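Local atomic coordinates of ABC transporter, substrate binding protein (Polyamine) (Agrobacterium tumefaciens, PDB entry 4EUO), a protein that binds gamma-amino-butanoic acid (GABA) selectively, probably as the periplasmic solute-binding component of an ABC transporter. Residues Tyr100-Ile105 against Thr216-Asn221; Thr133-Ser138 against Ser198-Arg203; Ile222-Ser227 against Ala292-Trp297. One frame throughout, in Å; residues are numbered along the deposited sequence.

How the interactions relate
All three contacts meet on one mixed sheet and reach the same GABA molecule. Strand 96-107 lies between strands 196-200 and 215-229, so interaction 1 shares a border with each of the others. Toward interaction 2, about 10 Å away between centres, Val-104 O lies 2.9 Å from Val-199 N; toward interaction 3, about 14 Å away, Phe-103 N lies 2.8 Å from Ile-222 O. Interactions 2 and 3 are also about 14 Å apart and barely touch, where Ser-138 meets Trp-297. Each contributes to the pocket: Tyr-101 from interaction 1, Trp-200 and the carboxylate-binding Arg-203 from interaction 2, and the amine-binding Asp-226 from interaction 3.

Interaction 1. Residues Tyr100-Ile105 against Thr216-Asn221; sequences YYSFVI and TSWAQN. With ABU (gamma-amino-butanoic acid), chain E.
Val-104 and Trp-218 form the dense part. The valine's CG1 stands beside its backbone N (chi1 -63°), which places it over the indole's six-membered ring in a CH-pi contact, 3.8 Å from the centroid and 20° off the ring normal, while CG2 packs against Thr-216 CG2, itself over the indole. Beta-branched valine suits this place, its two methyls serving two neighbours. Ser-102 OG, at the edge of the same ring, donates to Asn-221 OD1 at 2.8 Å, from a position tilted 27° out of the carbonyl plane. The Asn-221 amide is held at both ends: ND2 donates to a lone pair of Trp-218 O at 2.8 Å, and OD1 also accepts from Gln-289. In an antiparallel hydrogen-bonded pair, Ile-105 N donates to Ser-217 O at 3.1 Å and Ser-217 N to Ile-105 O at 2.9 Å. Packing thins at the partly exposed corner of Ala-219 and Gln-220, where Ser-217 OG makes an ST turn with Ala-219 N and bonds to Lys-117 O. Tyr-101 points away from 216-221, with GABA CD over one ring face. The type II beta turn from Trp-218 to Asn-221 interrupts a long strand in the sheet of a periplasmic binding protein.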
loop_
_atom_site.group_PDB
_atom_site.type_symbol
_atom_site.label_atom_id
_atom_site.label_comp_id
_atom_site.label_asym_id
_atom_site.label_seq_id
_atom_site.Cartn_x
_atom_site.Cartn_y
_atom_site.Cartn_z
ATOM N N TYR A 100 -4.754 0.527 6.076
ATOM C CA TYR A 100 -5.433 1.362 5.103
ATOM C C TYR A 100 -4.533 2.545 4.828
ATOM O O TYR A 100 -3.968 3.135 5.761
ATOM C CB TYR A 100 -6.796 1.736 5.692
ATOM C CG TYR A 100 -7.710 2.564 4.827
ATOM C CD1 TYR A 100 -8.575 1.965 3.925
ATOM C CD2 TYR A 100 -7.809 3.943 5.003
ATOM C CE1 TYR A 100 -9.507 2.709 3.203
ATOM C CE2 TYR A 100 -8.723 4.705 4.264
ATOM C CZ TYR A 100 -9.586 4.073 3.395
ATOM O OH TYR A 100 -10.542 4.800 2.718
ATOM N N TYR A 101 -4.350 2.901 3.551
ATOM C CA TYR A 101 -3.384 3.939 3.219
ATOM C C TYR A 101 -3.873 4.807 2.093
ATOM O O TYR A 101 -4.872 4.487 1.447
ATOM C CB TYR A 101 -2.032 3.289 2.825
ATOM C CG TYR A 101 -2.038 2.491 1.541
ATOM C CD1 TYR A 101 -1.715 3.087 0.325
ATOM C CD2 TYR A 101 -2.339 1.128 1.542
ATOM C CE1 TYR A 101 -1.705 2.348 -0.858
ATOM C CE2 TYR A 101 -2.343 0.383 0.366
ATOM C CZ TYR A 101 -2.011 0.995 -0.825
ATOM O OH TYR A 101 -1.964 0.284 -1.997
ATOM N N SER A 102 -3.095 5.858 1.787
ATOM C CA SER A 102 -3.376 6.702 0.651
ATOM C C SER A 102 -2.136 6.929 -0.180
ATOM O O SER A 102 -1.029 6.972 0.369
ATOM C CB SER A 102 -3.798 8.098 1.108
ATOM O OG SER A 102 -5.053 8.021 1.756
ATOM N N PHE A 103 -2.335 7.130 -1.477
ATOM C CA PHE A 103 -1.340 7.762 -2.314
ATOM C C PHE A 103 -1.581 9.271 -2.158
ATOM O O PHE A 103 -2.719 9.734 -2.310
ATOM C CB PHE A 103 -1.482 7.392 -3.780
ATOM C CG PHE A 103 -1.069 5.976 -4.029
ATOM C CD1 PHE A 103 0.276 5.635 -4.113
ATOM C CD2 PHE A 103 -2.018 4.984 -4.170
ATOM C CE1 PHE A 103 0.654 4.299 -4.325
ATOM C CE2 PHE A 103 -1.636 3.663 -4.373
ATOM C CZ PHE A 103 -0.299 3.332 -4.483
ATOM N N VAL A 104 -0.535 9.999 -1.826
ATOM C CA VAL A 104 -0.553 11.445 -1.615
ATOM C C VAL A 104 0.526 12.085 -2.433
ATOM O O VAL A 104 1.430 11.414 -2.963
ATOM C CB VAL A 104 -0.326 11.765 -0.120
ATOM C CG1 VAL A 104 -1.460 11.188 0.730
ATOM C CG2 VAL A 104 1.023 11.214 0.363
ATOM N N ILE A 105 0.477 13.425 -2.503
ATOM C CA ILE A 105 1.504 14.138 -3.244
ATOM C C ILE A 105 2.552 14.596 -2.251
ATOM O O ILE A 105 2.347 15.587 -1.520
ATOM C CB ILE A 105 0.915 15.298 -4.065
ATOM C CG1 ILE A 105 -0.188 14.767 -5.007
ATOM C CG2 ILE A 105 2.031 15.979 -4.864
ATOM C CD1 ILE A 105 -0.962 15.880 -5.765
ATOM N N THR A 216 3.161 17.102 2.554
ATOM C CA THR A 216 2.221 16.177 1.934
ATOM C C THR A 216 0.949 16.948 1.578
ATOM O O THR A 216 0.389 17.611 2.455
ATOM C CB THR A 216 1.851 15.048 2.906
ATOM O OG1 THR A 216 3.004 14.231 3.124
ATOM C CG2 THR A 216 0.754 14.173 2.380
ATOM N N SER A 217 0.498 16.844 0.325
ATOM C CA SER A 217 -0.829 17.327 -0.040
ATOM C C SER A 217 -1.770 16.134 -0.083
ATOM O O SER A 217 -1.505 15.165 -0.819
ATOM C CB SER A 217 -0.846 18.052 -1.376
ATOM O OG SER A 217 -2.207 18.361 -1.675
ATOM N N TRP A 218 -2.872 16.222 0.676
ATOM C CA TRP A 218 -3.907 15.190 0.719
ATOM C C TRP A 218 -5.056 15.505 -0.246
ATOM O O TRP A 218 -6.094 14.814 -0.197
ATOM C CB TRP A 218 -4.453 15.066 2.139
ATOM C CG TRP A 218 -3.440 14.537 3.106
ATOM C CD1 TRP A 218 -2.548 15.261 3.855
ATOM C CD2 TRP A 218 -3.280 13.172 3.497
ATOM N NE1 TRP A 218 -1.830 14.419 4.674
ATOM C CE2 TRP A 218 -2.271 13.130 4.485
ATOM C CE3 TRP A 218 -3.924 11.975 3.136
ATOM C CZ2 TRP A 218 -1.875 11.937 5.090
ATOM C CZ3 TRP A 218 -3.539 10.802 3.741
ATOM C CH2 TRP A 218 -2.505 10.784 4.679
ATOM N N ALA A 219 -4.873 16.493 -1.146
ATOM C CA ALA A 219 -5.949 16.836 -2.075
ATOM C C ALA A 219 -6.212 15.681 -3.053
ATOM O O ALA A 219 -5.340 15.283 -3.816
ATOM C CB ALA A 219 -5.603 18.118 -2.834
ATOM N N GLN A 220 -7.447 15.178 -3.052
ATOM C CA GLN A 220 -7.857 14.009 -3.849
ATOM C C GLN A 220 -6.950 12.794 -3.540
ATOM O O GLN A 220 -6.661 11.998 -4.419
ATOM C CB GLN A 220 -7.931 14.266 -5.356
ATOM C CG GLN A 220 -8.925 15.377 -5.727
ATOM C CD GLN A 220 -8.875 15.580 -7.210
ATOM O OE1 GLN A 220 -7.843 15.862 -7.804
ATOM N NE2 GLN A 220 -10.009 15.375 -7.873
ATOM N N ASN A 221 -6.506 12.662 -2.297
ATOM C CA ASN A 221 -5.638 11.509 -1.939
ATOM C C ASN A 221 -6.391 10.236 -2.312
ATOM O O ASN A 221 -7.611 10.176 -2.160
ATOM C CB ASN A 221 -5.242 11.565 -0.485
ATOM C CG ASN A 221 -6.355 11.314 0.494
ATOM O OD1 ASN A 221 -6.583 10.174 0.930
ATOM N ND2 ASN A 221 -7.034 12.402 0.949
HETATM N N ABU E . 1.224 -1.453 -0.531
HETATM C CD ABU E . 1.486 -0.351 0.402
HETATM C CB ABU E . 2.852 -0.467 1.033
HETATM C CG ABU E . 3.053 0.658 1.991
HETATM C C ABU E . 4.432 0.757 2.607
HETATM O O ABU E . 4.774 1.915 3.164
HETATM O OXT ABU E . 5.331 -0.192 2.504
#

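Interaction 2. Residues Thr133-Ser138 against Ser198-Arg203; sequences TFYKWS and SVWNGR. With ABU (gamma-amino-butanoic acid), chain E.
Tyr-135 swings CG away from its backbone N (chi1 -172°), whereas Trp-200 keeps CG beside its own N (chi1 -67°), and the two rings meet edge-to-face, the indole edge toward the tyrosine face with the planes at 62°. The nearest indole atom, CZ2, comes within 3.8 Å of Tyr-135 CZ. The phenol OH bonds to Glu-60, another pocket residue. Further back, strands 132-135 and 196-200 are paired in the parallel sense but splay apart, joined directly by one bond, Ser-198 N to Thr-133 O at 2.9 Å. Beyond it a water bridges them, accepting from Tyr-135 N and donating to Ser-198 O. The small Ser-198 lets Phe-134 CD1 close to 3.8 Å of its CB. The broad indole suits the ligand's apolar chain, since GABA CB lies 3.3 Å above its plane, over the centre. Arg-203 brings its guanidinium edge to the carboxylate: NE donates to GABA O at 2.9 Å and NH2 to OXT at 2.8 Å, the latter almost straight. NH2 also bonds to Gly-9 O. Two N-H groups in one plane thus fix the carboxylate's direction, and the guanidinium's positive charge probably balances the carboxylate's negative charge while the indole covers the methylenes.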
loop_
_atom_site.group_PDB
_atom_site.type_symbol
_atom_site.label_atom_id
_atom_site.label_comp_id
_atom_site.label_asym_id
_atom_site.label_seq_id
_atom_site.Cartn_x
_atom_site.Cartn_y
_atom_site.Cartn_z
ATOM N N THR A 133 7.848 11.569 -9.443
ATOM C CA THR A 133 7.924 10.115 -9.251
ATOM C C THR A 133 6.575 9.462 -9.028
ATOM O O THR A 133 5.681 10.011 -8.364
ATOM C CB THR A 133 8.974 9.793 -8.155
ATOM O OG1 THR A 133 9.147 8.380 -8.102
ATOM C CG2 THR A 133 8.601 10.258 -6.772
ATOM N N PHE A 134 6.442 8.280 -9.604
ATOM C CA PHE A 134 5.221 7.466 -9.536
ATOM C C PHE A 134 5.631 6.022 -9.357
ATOM O O PHE A 134 6.739 5.626 -9.777
ATOM C CB PHE A 134 4.445 7.572 -10.849
ATOM C CG PHE A 134 3.801 8.917 -11.064
ATOM C CD1 PHE A 134 2.583 9.234 -10.465
ATOM C CD2 PHE A 134 4.398 9.864 -11.883
ATOM C CE1 PHE A 134 1.971 10.475 -10.689
ATOM C CE2 PHE A 134 3.812 11.128 -12.052
ATOM C CZ PHE A 134 2.594 11.413 -11.483
ATOM N N TYR A 135 4.693 5.221 -8.837
ATOM C CA TYR A 135 4.913 3.792 -8.600
ATOM C C TYR A 135 5.093 3.053 -9.907
ATOM O O TYR A 135 4.299 3.189 -10.843
ATOM C CB TYR A 135 3.707 3.274 -7.836
ATOM C CG TYR A 135 3.751 1.869 -7.292
ATOM C CD1 TYR A 135 4.930 1.329 -6.791
ATOM C CD2 TYR A 135 2.575 1.142 -7.123
ATOM C CE1 TYR A 135 4.944 0.078 -6.179
ATOM C CE2 TYR A 135 2.577 -0.097 -6.493
ATOM C CZ TYR A 135 3.757 -0.599 -5.997
ATOM O OH TYR A 135 3.752 -1.814 -5.362
ATOM N N LYS A 136 6.129 2.209 -9.945
ATOM C CA LYS A 136 6.462 1.497 -11.155
ATOM C C LYS A 136 5.507 0.398 -11.554
ATOM O O LYS A 136 5.307 0.140 -12.764
ATOM C CB LYS A 136 7.865 0.881 -10.957
ATOM C CG LYS A 136 8.468 0.254 -12.219
ATOM C CD LYS A 136 9.924 -0.128 -11.934
ATOM C CE LYS A 136 10.570 -0.930 -13.041
ATOM N NZ LYS A 136 10.581 -0.178 -14.323
ATOM N N TRP A 137 4.979 -0.319 -10.567
ATOM C CA TRP A 137 4.267 -1.570 -10.806
ATOM C C TRP A 137 2.796 -1.399 -11.029
ATOM O O TRP A 137 2.177 -0.470 -10.499
ATOM C CB TRP A 137 4.536 -2.556 -9.649
ATOM C CG TRP A 137 5.995 -2.730 -9.333
ATOM C CD1 TRP A 137 6.631 -2.390 -8.175
ATOM C CD2 TRP A 137 7.006 -3.232 -10.216
ATOM N NE1 TRP A 137 7.976 -2.663 -8.274
ATOM C CE2 TRP A 137 8.237 -3.161 -9.525
ATOM C CE3 TRP A 137 6.988 -3.737 -11.521
ATOM C CZ2 TRP A 137 9.449 -3.581 -10.098
ATOM C CZ3 TRP A 137 8.195 -4.137 -12.101
ATOM C CH2 TRP A 137 9.402 -4.062 -11.383
ATOM N N SER A 138 2.208 -2.291 -11.831
ATOM C CA SER A 138 0.784 -2.219 -12.106
ATOM C C SER A 138 -0.015 -2.402 -10.839
ATOM O O SER A 138 0.008 -3.469 -10.222
ATOM C CB SER A 138 0.378 -3.276 -13.128
ATOM O OG SER A 138 -0.984 -3.072 -13.479
ATOM N N SER A 198 3.680 10.936 -6.440
ATOM C CA SER A 198 2.589 10.192 -5.794
ATOM C C SER A 198 3.195 9.043 -5.003
ATOM O O SER A 198 3.789 8.141 -5.598
ATOM C CB SER A 198 1.633 9.657 -6.833
ATOM O OG SER A 198 0.662 8.889 -6.134
ATOM N N VAL A 199 3.090 9.092 -3.687
ATOM C CA VAL A 199 3.783 8.164 -2.810
ATOM C C VAL A 199 2.865 7.632 -1.730
ATOM O O VAL A 199 1.819 8.224 -1.426
ATOM C CB VAL A 199 5.009 8.874 -2.135
ATOM C CG1 VAL A 199 6.028 9.306 -3.200
ATOM C CG2 VAL A 199 4.555 10.098 -1.345
ATOM N N TRP A 200 3.267 6.521 -1.099
ATOM C CA TRP A 200 2.528 5.954 0.018
ATOM C C TRP A 200 2.636 6.927 1.180
ATOM O O TRP A 200 3.752 7.345 1.533
ATOM C CB TRP A 200 3.113 4.594 0.396
ATOM C CG TRP A 200 2.947 3.509 -0.614
ATOM C CD1 TRP A 200 1.859 3.277 -1.398
ATOM C CD2 TRP A 200 3.858 2.431 -0.858
ATOM N NE1 TRP A 200 2.042 2.119 -2.144
ATOM C CE2 TRP A 200 3.258 1.573 -1.814
ATOM C CE3 TRP A 200 5.126 2.100 -0.356
ATOM C CZ2 TRP A 200 3.894 0.420 -2.294
ATOM C CZ3 TRP A 200 5.732 0.925 -0.785
ATOM C CH2 TRP A 200 5.129 0.114 -1.765
ATOM N N ASN A 201 1.499 7.274 1.824
ATOM C CA ASN A 201 1.544 8.338 2.820
ATOM C C ASN A 201 2.484 8.071 3.981
ATOM O O ASN A 201 3.178 8.987 4.451
ATOM C CB ASN A 201 0.138 8.697 3.297
ATOM C CG ASN A 201 -0.479 7.654 4.203
ATOM O OD1 ASN A 201 -0.999 6.620 3.741
ATOM N ND2 ASN A 201 -0.384 7.881 5.515
ATOM N N GLY A 202 2.516 6.841 4.447
ATOM C CA GLY A 202 3.326 6.485 5.594
ATOM C C GLY A 202 4.808 6.617 5.313
ATOM O O GLY A 202 5.596 6.839 6.244
ATOM N N ARG A 203 5.223 6.552 4.044
ATOM C CA ARG A 203 6.643 6.737 3.730
ATOM C C ARG A 203 7.056 8.187 3.972
ATOM O O ARG A 203 8.215 8.433 4.332
ATOM C CB ARG A 203 6.913 6.328 2.298
ATOM C CG ARG A 203 6.710 4.836 2.067
ATOM C CD ARG A 203 7.863 4.028 2.668
ATOM N NE ARG A 203 7.537 2.597 2.679
ATOM C CZ ARG A 203 8.433 1.636 2.869
ATOM N NH1 ARG A 203 9.716 1.936 3.012
ATOM N NH2 ARG A 203 8.067 0.359 2.834
HETATM N N ABU E . 1.224 -1.453 -0.531
HETATM C CD ABU E . 1.486 -0.351 0.402
HETATM C CB ABU E . 2.852 -0.467 1.033
HETATM C CG ABU E . 3.053 0.658 1.991
HETATM C C ABU E . 4.432 0.757 2.607
HETATM O O ABU E . 4.774 1.915 3.164
HETATM O OXT ABU E . 5.331 -0.192 2.504
HETATM O O HOH W 1 2.541 6.505 -7.637
#

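Interaction 3. Residues Ile222-Ser227 against Ala292-Trp297; sequences ITAADS and ADMNYW. With ABU (gamma-amino-butanoic acid), chain E.
Met-294 against Ala-225 and Ala-292 against Thr-223 bring the start of helix 294-299 up to strand 215-229, part of the sheet of this periplasmic binding protein fold. Ala-292 N donates to Thr-223 O at 2.9 Å. Its single methyl is small enough to lie close to that carbonyl and still pack on Ile-222 CG2. A water stitches the same border, meeting Thr-223 OG1 and donating to Ala-292 O; OG1 is also bonded to Asn-291 ND2.

Met-294 carries the other half. Its CB leaves the helix toward the strand, and CG lies beside the backbone N (chi1 -61°). The chain runs extended through chi2, which delivers SD to Ala-225. There the sulfur lies 3.2 Å from Ala-225 O and accepts a weak hydrogen bond from Ala-225 N at 3.5 Å; it also packs against Ala-224 CB. The last bond turns (chi3 -63°), laying CE alongside the Ala-225 backbone, 3.5 Å from Ala-225 N, and against Ala-225 CB. A long, flexible, polarisable thioether can serve both backbone and methyl groups, and the alanines leave room for it.

Behind this contact Asp-293 is the N-cap of the helix: OD1 accepts from Tyr-296 N, met from above the carboxylate plane. An aspartate suits the position, since its short side chain can reach an amide of the first turn and its charge probably complements the helix dipole.

On the strand, Asp-226 sends its CB away from the helix and its carboxylate to the ligand, whose ammonium group an acidic residue suits well. Tyr-262 and Thr-12 bind GABA too, and Tyr-101 and Trp-8 pack against Asp-226. The grip is uneven: GABA N donates to Asp-226 OD1 at 2.8 Å, while its bond to OD2, at 3.1 Å, is weak.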
loop_
_atom_site.group_PDB
_atom_site.type_symbol
_atom_site.label_atom_id
_atom_site.label_comp_id
_atom_site.label_asym_id
_atom_site.label_seq_id
_atom_site.Cartn_x
_atom_site.Cartn_y
_atom_site.Cartn_z
ATOM N N ILE A 222 -5.664 9.218 -2.795
ATOM C CA ILE A 222 -6.287 8.015 -3.327
ATOM C C ILE A 222 -6.086 6.888 -2.341
ATOM O O ILE A 222 -4.942 6.466 -2.099
ATOM C CB ILE A 222 -5.700 7.698 -4.696
ATOM C CG1 ILE A 222 -5.932 8.857 -5.689
ATOM C CG2 ILE A 222 -6.274 6.356 -5.229
ATOM C CD1 ILE A 222 -5.005 8.728 -6.907
ATOM N N THR A 223 -7.184 6.371 -1.772
ATOM C CA THR A 223 -7.072 5.325 -0.757
ATOM C C THR A 223 -7.069 3.936 -1.332
ATOM O O THR A 223 -7.612 3.670 -2.418
ATOM C CB THR A 223 -8.219 5.386 0.264
ATOM O OG1 THR A 223 -9.449 5.106 -0.400
ATOM C CG2 THR A 223 -8.328 6.713 0.915
ATOM N N ALA A 224 -6.434 3.027 -0.589
ATOM C CA ALA A 224 -6.395 1.608 -0.878
ATOM C C ALA A 224 -6.019 0.904 0.419
ATOM O O ALA A 224 -5.859 1.563 1.450
ATOM C CB ALA A 224 -5.410 1.293 -2.012
ATOM N N ALA A 225 -5.928 -0.432 0.396
ATOM C CA ALA A 225 -5.534 -1.135 1.599
ATOM C C ALA A 225 -4.658 -2.287 1.236
ATOM O O ALA A 225 -4.791 -2.868 0.152
ATOM C CB ALA A 225 -6.755 -1.631 2.388
ATOM N N ASP A 226 -3.771 -2.645 2.160
ATOM C CA ASP A 226 -3.019 -3.888 2.038
ATOM C C ASP A 226 -3.774 -4.967 2.800
ATOM O O ASP A 226 -4.631 -4.677 3.658
ATOM C CB ASP A 226 -1.605 -3.765 2.580
ATOM C CG ASP A 226 -0.605 -3.185 1.583
ATOM O OD1 ASP A 226 -1.030 -2.624 0.551
ATOM O OD2 ASP A 226 0.627 -3.333 1.821
ATOM N N SER A 227 -3.381 -6.218 2.550
ATOM C CA SER A 227 -3.990 -7.385 3.146
ATOM C C SER A 227 -2.921 -8.306 3.671
ATOM O O SER A 227 -1.777 -8.267 3.211
ATOM C CB SER A 227 -4.757 -8.153 2.082
ATOM O OG SER A 227 -5.709 -7.309 1.454
ATOM N N ALA A 292 -9.786 4.222 -4.301
ATOM C CA ALA A 292 -9.520 3.285 -5.372
ATOM C C ALA A 292 -10.347 2.034 -5.164
ATOM O O ALA A 292 -10.632 1.629 -4.024
ATOM C CB ALA A 292 -8.032 2.943 -5.455
ATOM N N ASP A 293 -10.734 1.421 -6.276
ATOM C CA ASP A 293 -11.590 0.228 -6.205
ATOM C C ASP A 293 -10.741 -1.002 -6.455
ATOM O O ASP A 293 -10.411 -1.350 -7.599
ATOM C CB ASP A 293 -12.718 0.333 -7.232
ATOM C CG ASP A 293 -13.745 -0.773 -7.115
ATOM O OD1 ASP A 293 -13.423 -1.829 -6.541
ATOM O OD2 ASP A 293 -14.894 -0.545 -7.549
ATOM N N MET A 294 -10.337 -1.627 -5.369
ATOM C CA MET A 294 -9.467 -2.799 -5.483
ATOM C C MET A 294 -10.173 -4.010 -6.000
ATOM O O MET A 294 -9.521 -4.879 -6.578
ATOM C CB MET A 294 -8.790 -3.106 -4.156
ATOM C CG MET A 294 -7.890 -1.941 -3.662
ATOM S SD MET A 294 -6.927 -2.432 -2.238
ATOM C CE MET A 294 -8.173 -2.781 -1.029
ATOM N N ASN A 295 -11.508 -4.076 -5.832
ATOM C CA ASN A 295 -12.255 -5.206 -6.378
ATOM C C ASN A 295 -12.336 -5.093 -7.904
ATOM O O ASN A 295 -12.173 -6.085 -8.616
ATOM C CB ASN A 295 -13.622 -5.262 -5.744
ATOM C CG ASN A 295 -13.542 -5.707 -4.308
ATOM O OD1 ASN A 295 -14.188 -5.136 -3.422
ATOM N ND2 ASN A 295 -12.716 -6.716 -4.042
ATOM N N TYR A 296 -12.500 -3.881 -8.408
ATOM C CA TYR A 296 -12.488 -3.657 -9.843
ATOM C C TYR A 296 -11.139 -4.082 -10.413
ATOM O O TYR A 296 -11.067 -4.814 -11.407
ATOM C CB TYR A 296 -12.722 -2.169 -10.165
ATOM C CG TYR A 296 -12.624 -1.884 -11.637
ATOM C CD1 TYR A 296 -13.732 -2.024 -12.467
ATOM C CD2 TYR A 296 -11.422 -1.455 -12.209
ATOM C CE1 TYR A 296 -13.639 -1.785 -13.827
ATOM C CE2 TYR A 296 -11.317 -1.220 -13.566
ATOM C CZ TYR A 296 -12.430 -1.378 -14.371
ATOM O OH TYR A 296 -12.304 -1.167 -15.705
ATOM N N TRP A 297 -10.048 -3.655 -9.764
ATOM C CA TRP A 297 -8.726 -4.048 -10.200
ATOM C C TRP A 297 -8.542 -5.569 -10.098
ATOM O O TRP A 297 -7.996 -6.174 -11.036
ATOM C CB TRP A 297 -7.653 -3.316 -9.380
ATOM C CG TRP A 297 -7.290 -1.982 -9.956
ATOM C CD1 TRP A 297 -7.970 -0.802 -9.824
ATOM C CD2 TRP A 297 -6.128 -1.699 -10.729
ATOM N NE1 TRP A 297 -7.281 0.212 -10.458
ATOM C CE2 TRP A 297 -6.136 -0.310 -11.013
ATOM C CE3 TRP A 297 -5.026 -2.461 -11.124
ATOM C CZ2 TRP A 297 -5.098 0.314 -11.705
ATOM C CZ3 TRP A 297 -3.990 -1.843 -11.796
ATOM C CH2 TRP A 297 -4.032 -0.476 -12.086
HETATM N N ABU E . 1.224 -1.453 -0.531
HETATM C CD ABU E . 1.486 -0.351 0.402
HETATM C CB ABU E . 2.852 -0.467 1.033
HETATM C CG ABU E . 3.053 0.658 1.991
HETATM C C ABU E . 4.432 0.757 2.607
HETATM O O ABU E . 4.774 1.915 3.164
HETATM O OXT ABU E . 5.331 -0.192 2.504
HETATM O O HOH W 2 -10.222 2.575 -1.342
#